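Local coordinates for kelch domain-containing protein (Colletotrichum graminicola M1.001, PDB 5C86) that probably oxidises alcohols at a copper site as a fungal alcohol oxidase of the galactose oxidase and glyoxal oxidase (AA5) family, at residues N145-D150 / N154-L159; F237-G242 / G320-T325; G296-W301 / T307-P312. One frame throughout, in Å; residues are numbered along the deposited sequence.

Interaction 1 of 3, residues N145-D150 / N154-L159; sequences NGEVYD and NTWTKL
Tyr-149 and Trp-156 face each other across a beta hairpin, the third and fourth strands of a four-stranded kelch blade in the beta-propeller. Strands 147-150 and 155-158 run antiparallel, their short axes 4.6 Å apart. Val-148 and Thr-157 form a hydrogen-bonded pair, exchanging bonds through Val-148 N to Thr-157 O and Thr-157 N to Val-148 O. Near the turn Asp-150 N donates to Thr-155 O at 2.9 Å, and both Asn-154 and Thr-155 face Asp-150, a G1 beta bulge. At the far end Leu-159 N donates to Gly-146 O.

Aromatic contacts fill the side carrying Glu-147, Tyr-149 and Trp-156. Tyr-149 CB sits over one face of the indole, 3.3 Å from the centroid of the Trp-156 six-membered ring and nearly on its normal. With CG anti to the backbone N (chi1 -178°), the phenol then runs on past the five-membered ring, the planes 41° apart. Glu-147 crosses the indole at about a right angle, its OE2 3.4 Å from Trp-156 CE3; the carboxylate itself is held by Arg-118, Gln-115 and Ile-116 of the same chain.

On the other side of the sheet Val-148 CG1 packs against Leu-159 CD1 at 3.7 Å, and water 2 bridges Val-148 O to the hydroxyls of Thr-155 and Thr-157.

A side-chain bond closes the turn end: Tyr-149 OH donates to Asn-154 OD1 at 2.6 Å, the oxygen lying at the edge of the phenol ring, with the amide plane turned 81° from it.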
loop_
_atom_site.group_PDB
_atom_site.type_symbol
_atom_site.label_atom_id
_atom_site.label_comp_id
_atom_site.label_asym_id
_atom_site.label_seq_id
_atom_site.Cartn_x
_atom_site.Cartn_y
_atom_site.Cartn_z
ATOM N N ASN A 145 -20.921 7.374 -1.378
ATOM C CA ASN A 145 -20.664 7.821 -0.065
ATOM C C ASN A 145 -19.983 6.784 0.837
ATOM O O ASN A 145 -19.743 5.659 0.419
ATOM C CB ASN A 145 -21.947 8.362 0.594
ATOM C CG ASN A 145 -22.492 9.563 -0.116
ATOM O OD1 ASN A 145 -21.766 10.481 -0.468
ATOM N ND2 ASN A 145 -23.817 9.638 -0.231
ATOM N N GLY A 146 -19.590 7.269 2.015
ATOM C CA GLY A 146 -18.812 6.426 2.944
ATOM C C GLY A 146 -19.591 5.368 3.636
ATOM O O GLY A 146 -20.786 5.574 3.965
ATOM N N GLU A 147 -18.976 4.187 3.835
ATOM C CA GLU A 147 -19.560 3.141 4.605
ATOM C C GLU A 147 -18.466 2.412 5.349
ATOM O O GLU A 147 -17.280 2.460 4.950
ATOM C CB GLU A 147 -20.406 2.213 3.794
ATOM C CG GLU A 147 -19.751 1.386 2.663
ATOM C CD GLU A 147 -20.778 0.525 1.986
ATOM O OE1 GLU A 147 -21.021 0.726 0.780
ATOM O OE2 GLU A 147 -21.308 -0.400 2.639
ATOM N N VAL A 148 -18.872 1.676 6.354
ATOM C CA VAL A 148 -17.895 0.989 7.243
ATOM C C VAL A 148 -18.311 -0.430 7.536
ATOM O O VAL A 148 -19.503 -0.717 7.801
ATOM C CB VAL A 148 -17.627 1.818 8.457
ATOM C CG1 VAL A 148 -18.834 2.006 9.394
ATOM C CG2 VAL A 148 -16.431 1.240 9.266
ATOM N N TYR A 149 -17.343 -1.362 7.438
ATOM C CA TYR A 149 -17.517 -2.746 7.669
ATOM C C TYR A 149 -17.027 -3.128 9.092
ATOM O O TYR A 149 -15.868 -2.865 9.444
ATOM C CB TYR A 149 -16.793 -3.584 6.676
ATOM C CG TYR A 149 -16.957 -5.049 6.807
ATOM C CD1 TYR A 149 -18.184 -5.685 6.544
ATOM C CD2 TYR A 149 -15.922 -5.850 7.197
ATOM C CE1 TYR A 149 -18.306 -7.048 6.623
ATOM C CE2 TYR A 149 -16.017 -7.243 7.310
ATOM C CZ TYR A 149 -17.254 -7.885 7.040
ATOM O OH TYR A 149 -17.382 -9.281 7.195
ATOM N N ASP A 150 -17.859 -3.840 9.847
ATOM C CA ASP A 150 -17.482 -4.309 11.189
ATOM C C ASP A 150 -17.281 -5.775 11.013
ATOM O O ASP A 150 -18.219 -6.539 10.857
ATOM C CB ASP A 150 -18.577 -4.004 12.206
ATOM C CG ASP A 150 -18.234 -4.544 13.626
ATOM O OD1 ASP A 150 -17.388 -5.437 13.712
ATOM O OD2 ASP A 150 -18.831 -4.078 14.585
ATOM N N ASN A 154 -20.021 -8.875 10.728
ATOM C CA ASN A 154 -20.166 -8.977 9.250
ATOM C C ASN A 154 -21.235 -8.049 8.700
ATOM O O ASN A 154 -22.120 -8.513 7.959
ATOM C CB ASN A 154 -20.382 -10.443 8.838
ATOM C CG ASN A 154 -20.409 -10.717 7.315
ATOM O OD1 ASN A 154 -19.703 -10.170 6.452
ATOM N ND2 ASN A 154 -21.275 -11.643 6.970
ATOM N N THR A 155 -21.175 -6.787 9.079
ATOM C CA THR A 155 -22.119 -5.774 8.639
ATOM C C THR A 155 -21.408 -4.601 8.000
ATOM O O THR A 155 -20.336 -4.217 8.475
ATOM C CB THR A 155 -22.940 -5.183 9.797
ATOM O OG1 THR A 155 -22.066 -4.504 10.734
ATOM C CG2 THR A 155 -23.712 -6.273 10.494
ATOM N N TRP A 156 -22.030 -4.023 6.974
ATOM C CA TRP A 156 -21.693 -2.719 6.418
ATOM C C TRP A 156 -22.728 -1.716 6.843
ATOM O O TRP A 156 -23.967 -2.044 6.745
ATOM C CB TRP A 156 -21.685 -2.778 4.899
ATOM C CG TRP A 156 -20.512 -3.527 4.283
ATOM C CD1 TRP A 156 -20.452 -4.772 3.888
ATOM C CD2 TRP A 156 -19.187 -2.958 4.046
ATOM N NE1 TRP A 156 -19.225 -5.101 3.334
ATOM C CE2 TRP A 156 -18.420 -3.999 3.425
ATOM C CE3 TRP A 156 -18.628 -1.693 4.236
ATOM C CZ2 TRP A 156 -17.057 -3.799 3.060
ATOM C CZ3 TRP A 156 -17.285 -1.506 3.876
ATOM C CH2 TRP A 156 -16.559 -2.542 3.271
ATOM N N THR A 157 -22.341 -0.554 7.274
ATOM C CA THR A 157 -23.232 0.514 7.680
ATOM C C THR A 157 -22.842 1.793 6.897
ATOM O O THR A 157 -21.668 2.199 6.899
ATOM C CB THR A 157 -23.096 0.705 9.191
ATOM O OG1 THR A 157 -23.215 -0.587 9.824
ATOM C CG2 THR A 157 -24.173 1.661 9.720
ATOM N N LYS A 158 -23.798 2.455 6.235
ATOM C CA LYS A 158 -23.602 3.753 5.687
ATOM C C LYS A 158 -23.395 4.768 6.727
ATOM O O LYS A 158 -24.007 4.728 7.800
ATOM C CB LYS A 158 -24.794 4.173 4.780
ATOM C CG LYS A 158 -24.928 3.215 3.629
ATOM C CD LYS A 158 -25.937 3.600 2.577
ATOM C CE LYS A 158 -27.342 3.445 3.182
ATOM N NZ LYS A 158 -28.212 3.286 1.997
ATOM N N LEU A 159 -22.505 5.731 6.469
ATOM C CA LEU A 159 -22.221 6.736 7.416
ATOM C C LEU A 159 -22.730 8.062 6.833
ATOM O O LEU A 159 -22.103 8.687 5.956
ATOM C CB LEU A 159 -20.725 6.815 7.660
ATOM C CG LEU A 159 -20.175 5.575 8.373
ATOM C CD1 LEU A 159 -18.623 5.504 8.246
ATOM C CD2 LEU A 159 -20.626 5.516 9.846
HETATM O O HOH W 1 -22.747 7.256 3.467
HETATM O O HOH W 2 -20.864 -1.723 10.286
#

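Interaction 2 of 3, residues F237-G242 / G320-T325; sequences FTYGGG and GSFTPT
Phe-322 meets Phe-237 and Tyr-239 in an aromatic cluster packed between two blades of the propeller. Strand 321-324 is the outermost strand of the sheet that begins at 282-285, whereas strand 235-239 is the second strand of the sheet that begins at 225-230. The backbones stay well apart: the nearest pair of CA atoms, those of Phe-237 and Gly-320, is 9.9 Å apart, so side chains alone span the gap.

Most of the touching is done by one ring corner. Phe-322 CZ comes within 3.6 Å of Tyr-239 CE1 and within 3.9 Å of Phe-237 CZ. Phe-237 and Phe-322 reach out from opposite directions, and CZ of Phe-322 arrives at the edge of the Phe-237 ring, in its plane. Against Tyr-239 the meeting is oblique: the ring centroids are 5.4 Å apart and the planes 57° apart. Phe-237 and Tyr-239 alternate with Thr-238 along the strand, which puts their two rings on the same side of it. Each has its CG anti to the backbone N (chi1 -170° for Tyr-239), and both rings turn toward Phe-322, whose CZ abuts them.

Phe-315, on strand 313-316, extends the group: its ring stacks with Phe-237 and meets Phe-322 at about 45°. Ala-254 touches both Tyr-239 and Phe-322, while the hydroxyl of Tyr-239 bonds to the carbonyl oxygen of Tyr-276.

Because the contact consists of aromatic carbons, with the phenol oxygen bonded to Tyr-276, its cohesion across the blade boundary rests on dispersion and the exclusion of water.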
loop_
_atom_site.group_PDB
_atom_site.type_symbol
_atom_site.label_atom_id
_atom_site.label_comp_id
_atom_site.label_asym_id
_atom_site.label_seq_id
_atom_site.Cartn_x
_atom_site.Cartn_y
_atom_site.Cartn_z
ATOM N N PHE A 237 4.165 11.269 3.090
ATOM C CA PHE A 237 4.794 11.827 1.911
ATOM C C PHE A 237 3.804 11.708 0.782
ATOM O O PHE A 237 3.092 10.672 0.662
ATOM C CB PHE A 237 5.998 10.960 1.558
ATOM C CG PHE A 237 6.560 11.154 0.183
ATOM C CD1 PHE A 237 7.343 12.269 -0.124
ATOM C CD2 PHE A 237 6.409 10.183 -0.760
ATOM C CE1 PHE A 237 7.902 12.441 -1.338
ATOM C CE2 PHE A 237 6.992 10.347 -2.025
ATOM C CZ PHE A 237 7.792 11.440 -2.300
ATOM N N THR A 238 3.727 12.733 -0.058
ATOM C CA THR A 238 2.842 12.724 -1.253
ATOM C C THR A 238 3.575 13.100 -2.450
ATOM O O THR A 238 4.523 13.905 -2.366
ATOM C CB THR A 238 1.636 13.656 -1.116
ATOM O OG1 THR A 238 2.059 15.054 -1.208
ATOM C CG2 THR A 238 0.859 13.381 0.190
ATOM N N TYR A 239 3.241 12.549 -3.646
ATOM C CA TYR A 239 4.020 12.811 -4.852
ATOM C C TYR A 239 3.137 12.733 -6.083
ATOM O O TYR A 239 2.453 11.744 -6.280
ATOM C CB TYR A 239 5.172 11.792 -5.049
ATOM C CG TYR A 239 6.132 12.178 -6.152
ATOM C CD1 TYR A 239 7.094 13.126 -5.880
ATOM C CD2 TYR A 239 6.044 11.685 -7.415
ATOM C CE1 TYR A 239 7.972 13.561 -6.831
ATOM C CE2 TYR A 239 6.913 12.106 -8.402
ATOM C CZ TYR A 239 7.905 13.020 -8.062
ATOM O OH TYR A 239 8.833 13.461 -9.014
ATOM N N GLY A 240 3.322 13.683 -6.980
ATOM C CA GLY A 240 2.852 13.547 -8.356
ATOM C C GLY A 240 1.362 13.549 -8.560
ATOM O O GLY A 240 0.593 14.084 -7.768
ATOM N N GLY A 241 0.952 12.847 -9.629
ATOM C CA GLY A 241 -0.451 12.850 -10.014
ATOM C C GLY A 241 -0.813 13.938 -11.033
ATOM O O GLY A 241 -0.016 14.792 -11.410
ATOM N N GLY A 242 -2.057 13.934 -11.426
ATOM C CA GLY A 242 -2.535 14.857 -12.461
ATOM C C GLY A 242 -3.852 15.516 -12.126
ATOM O O GLY A 242 -4.684 14.993 -11.376
ATOM N N GLY A 320 14.741 15.370 2.597
ATOM C CA GLY A 320 13.844 15.929 1.576
ATOM C C GLY A 320 14.328 15.744 0.166
ATOM O O GLY A 320 13.878 16.531 -0.673
ATOM N N SER A 321 15.240 14.804 -0.058
ATOM C CA SER A 321 16.020 14.670 -1.275
ATOM C C SER A 321 15.723 13.397 -2.076
ATOM O O SER A 321 15.512 12.364 -1.483
ATOM C CB SER A 321 17.483 14.726 -0.903
ATOM O OG SER A 321 18.224 14.746 -2.078
ATOM N N PHE A 322 15.692 13.523 -3.394
ATOM C CA PHE A 322 15.489 12.438 -4.336
ATOM C C PHE A 322 16.760 12.069 -5.029
ATOM O O PHE A 322 17.468 13.008 -5.445
ATOM C CB PHE A 322 14.533 12.839 -5.446
ATOM C CG PHE A 322 13.100 13.041 -5.012
ATOM C CD1 PHE A 322 12.200 11.980 -5.009
ATOM C CD2 PHE A 322 12.658 14.281 -4.578
ATOM C CE1 PHE A 322 10.874 12.181 -4.651
ATOM C CE2 PHE A 322 11.334 14.449 -4.215
ATOM C CZ PHE A 322 10.452 13.422 -4.276
ATOM N N THR A 323 17.055 10.773 -5.264
ATOM C CA THR A 323 18.137 10.323 -6.101
ATOM C C THR A 323 17.641 9.246 -6.992
ATOM O O THR A 323 16.802 8.442 -6.616
ATOM C CB THR A 323 19.338 9.805 -5.306
ATOM O OG1 THR A 323 18.883 8.872 -4.377
ATOM C CG2 THR A 323 19.960 10.899 -4.560
ATOM N N PRO A 324 18.142 9.164 -8.237
ATOM C CA PRO A 324 17.724 8.113 -9.137
ATOM C C PRO A 324 18.263 6.732 -8.844
ATOM O O PRO A 324 19.411 6.583 -8.297
ATOM C CB PRO A 324 18.251 8.612 -10.500
ATOM C CG PRO A 324 19.457 9.391 -10.163
ATOM C CD PRO A 324 19.118 10.118 -8.840
ATOM N N THR A 325 17.518 5.705 -9.109
ATOM C CA THR A 325 18.000 4.382 -8.929
ATOM C C THR A 325 18.095 3.665 -10.301
ATOM O O THR A 325 17.811 4.298 -11.336
ATOM C CB THR A 325 17.187 3.595 -7.925
ATOM O OG1 THR A 325 15.852 3.370 -8.430
ATOM C CG2 THR A 325 17.122 4.368 -6.620
#

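Interaction 3 of 3, residues G296-W301 / T307-P312; sequences GMQKMW and TPQLTP
Thr-307 turns its OG1 between its own backbone N and carbonyl carbon (chi1 63°), which aims the hydroxyl at the backbone of Gln-298 and Lys-299. Gln-298 carries CG beside its backbone N (chi1 -58°) and runs out extended, past Thr-307 to Gln-309, whose own chain bends at chi2 and passes across it.

The hydroxyl is well used. Lys-299 N donates to Thr-307 OG1 at 3.0 Å, and Gln-298 N adds a weak bond to the same oxygen. Water 4 joins in at 2.7 Å from Thr-307 OG1 and donates to Lys-299 O, so the hydroxyl oxygen is tied to two backbone N-H groups and, through the water, to a backbone carbonyl.

Backbone bonds pin the segments on both sides of the bridged pair Met-297 and Pro-308. Gln-298 N gives its main bond to Thr-307 O, 2.9 Å away, and Gln-309 N donates to Gly-296 O. Thr-307 O also lies 3.1 Å from Met-297 CA, a CA-H...O contact.

The two glutamines cross at about a right angle, their amide planes 59° apart, with Gln-298 CG 3.4 Å from Gln-309 NE2. Both amide nitrogens turn to Asn-277: NE2 of Gln-298 bonds to its side-chain oxygen and NE2 of Gln-309 to its carbonyl oxygen. Water 3 links Gln-298 OE1 to Pro-308 O.

Neither segment is helix or strand. They are the two arms of the long loop joining strands 291-294 and 313-316 of one blade. Met-297 packs on Phe-280, its side chain about 10 Å from that of His-335, a copper ligand of this protein, with no copper in this model. Just before strand 313-316, Pro-312 packs on Trp-292 and Val-294 of strand 291-294.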
loop_
_atom_site.group_PDB
_atom_site.type_symbol
_atom_site.label_atom_id
_atom_site.label_comp_id
_atom_site.label_asym_id
_atom_site.label_seq_id
_atom_site.Cartn_x
_atom_site.Cartn_y
_atom_site.Cartn_z
ATOM N N GLY A 296 5.193 5.099 -13.498
ATOM C CA GLY A 296 4.396 6.259 -13.880
ATOM C C GLY A 296 4.782 6.826 -15.242
ATOM O O GLY A 296 5.825 6.504 -15.800
ATOM N N MET A 297 3.924 7.689 -15.729
ATOM C CA MET A 297 4.130 8.380 -17.027
ATOM C C MET A 297 3.925 9.843 -16.911
ATOM O O MET A 297 3.385 10.343 -15.907
ATOM C CB MET A 297 3.157 7.762 -18.049
ATOM C CG MET A 297 1.695 8.077 -17.802
ATOM S SD MET A 297 0.479 6.965 -18.551
ATOM C CE MET A 297 0.814 7.161 -20.321
ATOM N N GLN A 298 4.304 10.563 -17.968
ATOM C CA GLN A 298 4.157 12.004 -18.010
ATOM C C GLN A 298 2.807 12.448 -18.452
ATOM O O GLN A 298 2.022 12.988 -17.678
ATOM C CB GLN A 298 5.246 12.599 -18.934
ATOM C CG GLN A 298 6.629 12.222 -18.467
ATOM C CD GLN A 298 7.648 12.912 -19.305
ATOM O OE1 GLN A 298 7.814 12.583 -20.441
ATOM N NE2 GLN A 298 8.282 13.898 -18.752
ATOM N N LYS A 299 2.442 12.212 -19.708
ATOM C CA LYS A 299 1.104 12.577 -20.159
ATOM C C LYS A 299 0.137 11.417 -19.930
ATOM O O LYS A 299 0.304 10.327 -20.523
ATOM C CB LYS A 299 1.170 13.001 -21.627
ATOM C CG LYS A 299 -0.172 13.271 -22.306
ATOM C CD LYS A 299 -0.811 14.539 -21.807
ATOM C CE LYS A 299 -2.038 14.924 -22.632
ATOM N NZ LYS A 299 -1.739 15.695 -23.869
ATOM N N MET A 300 -0.838 11.612 -19.059
ATOM C CA MET A 300 -1.543 10.426 -18.498
ATOM C C MET A 300 -2.610 9.934 -19.481
ATOM O O MET A 300 -3.579 10.636 -19.703
ATOM C CB MET A 300 -2.124 10.785 -17.139
ATOM C CG MET A 300 -1.015 10.981 -16.105
ATOM S SD MET A 300 -1.643 11.818 -14.610
ATOM C CE MET A 300 -2.682 10.560 -13.984
ATOM N N TRP A 301 -2.444 8.658 -19.853
ATOM C CA TRP A 301 -3.423 7.894 -20.633
ATOM C C TRP A 301 -3.434 6.458 -20.148
ATOM O O TRP A 301 -2.385 5.918 -19.732
ATOM C CB TRP A 301 -3.090 7.879 -22.112
ATOM C CG TRP A 301 -3.126 9.209 -22.803
ATOM C CD1 TRP A 301 -2.078 9.791 -23.363
ATOM C CD2 TRP A 301 -4.237 10.126 -22.964
ATOM N NE1 TRP A 301 -2.450 10.971 -23.941
ATOM C CE2 TRP A 301 -3.756 11.226 -23.631
ATOM C CE3 TRP A 301 -5.591 10.109 -22.587
ATOM C CZ2 TRP A 301 -4.597 12.319 -23.962
ATOM C CZ3 TRP A 301 -6.411 11.196 -22.918
ATOM C CH2 TRP A 301 -5.876 12.274 -23.593
ATOM N N THR A 307 5.152 7.976 -22.930
ATOM C CA THR A 307 5.906 8.878 -21.983
ATOM C C THR A 307 6.245 8.214 -20.621
ATOM O O THR A 307 5.959 8.789 -19.554
ATOM C CB THR A 307 5.228 10.220 -21.798
ATOM O OG1 THR A 307 3.927 10.120 -21.194
ATOM C CG2 THR A 307 5.125 10.933 -23.184
ATOM N N PRO A 308 6.839 7.024 -20.699
ATOM C CA PRO A 308 7.122 6.327 -19.478
ATOM C C PRO A 308 8.248 6.964 -18.719
ATOM O O PRO A 308 9.221 7.480 -19.282
ATOM C CB PRO A 308 7.463 4.919 -19.957
ATOM C CG PRO A 308 8.234 5.202 -21.241
ATOM C CD PRO A 308 7.397 6.301 -21.871
ATOM N N GLN A 309 8.163 6.869 -17.400
ATOM C CA GLN A 309 9.284 7.233 -16.531
ATOM C C GLN A 309 9.932 5.889 -16.135
ATOM O O GLN A 309 9.383 5.136 -15.324
ATOM C CB GLN A 309 8.793 8.073 -15.336
ATOM C CG GLN A 309 8.167 9.398 -15.733
ATOM C CD GLN A 309 9.186 10.430 -16.172
ATOM O OE1 GLN A 309 10.337 10.055 -16.538
ATOM N NE2 GLN A 309 8.895 11.666 -16.030
ATOM N N LEU A 310 11.111 5.607 -16.708
ATOM C CA LEU A 310 11.803 4.346 -16.534
ATOM C C LEU A 310 12.898 4.367 -15.453
ATOM O O LEU A 310 13.469 3.350 -15.152
ATOM C CB LEU A 310 12.466 3.929 -17.869
ATOM C CG LEU A 310 11.420 3.683 -18.941
ATOM C CD1 LEU A 310 12.204 3.234 -20.256
ATOM C CD2 LEU A 310 10.437 2.604 -18.563
ATOM N N THR A 311 13.176 5.533 -14.891
ATOM C CA THR A 311 14.132 5.701 -13.821
ATOM C C THR A 311 13.360 6.015 -12.486
ATOM O O THR A 311 12.814 7.134 -12.358
ATOM C CB THR A 311 15.093 6.830 -14.098
ATOM O OG1 THR A 311 15.826 6.484 -15.303
ATOM C CG2 THR A 311 16.080 6.935 -13.028
ATOM N N PRO A 312 13.407 5.060 -11.539
ATOM C CA PRO A 312 12.739 5.294 -10.221
ATOM C C PRO A 312 13.563 6.272 -9.461
ATOM O O PRO A 312 14.737 6.540 -9.797
ATOM C CB PRO A 312 12.763 3.948 -9.570
ATOM C CG PRO A 312 12.969 2.881 -10.683
ATOM C CD PRO A 312 13.820 3.664 -11.665
HETATM O O HOH W 3 9.332 9.736 -20.987
HETATM O O HOH W 4 1.740 9.698 -22.763
#

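In the fold
From the N terminus, interaction 1 comes first, closing the short turn of a hairpin, with three residues between its segments, and completing the outer edge of the blade that begins at strand 122-125. It stands apart, its centre 34 Å from that of interaction 2 and 36 Å from that of interaction 3. Interaction 2 opens next, joining the blade that begins at 225-230 to the one beginning at 282-285 across 77 intervening residues. Interaction 3 is nested within that span, closing a five-residue excursion within the loop between strands 291-294 and 313-316. These two touch: Thr-325 N lies 3.0 Å from Pro-312 O, a probable hydrogen bond, and Met-300 SD packs on Gly-242 CA.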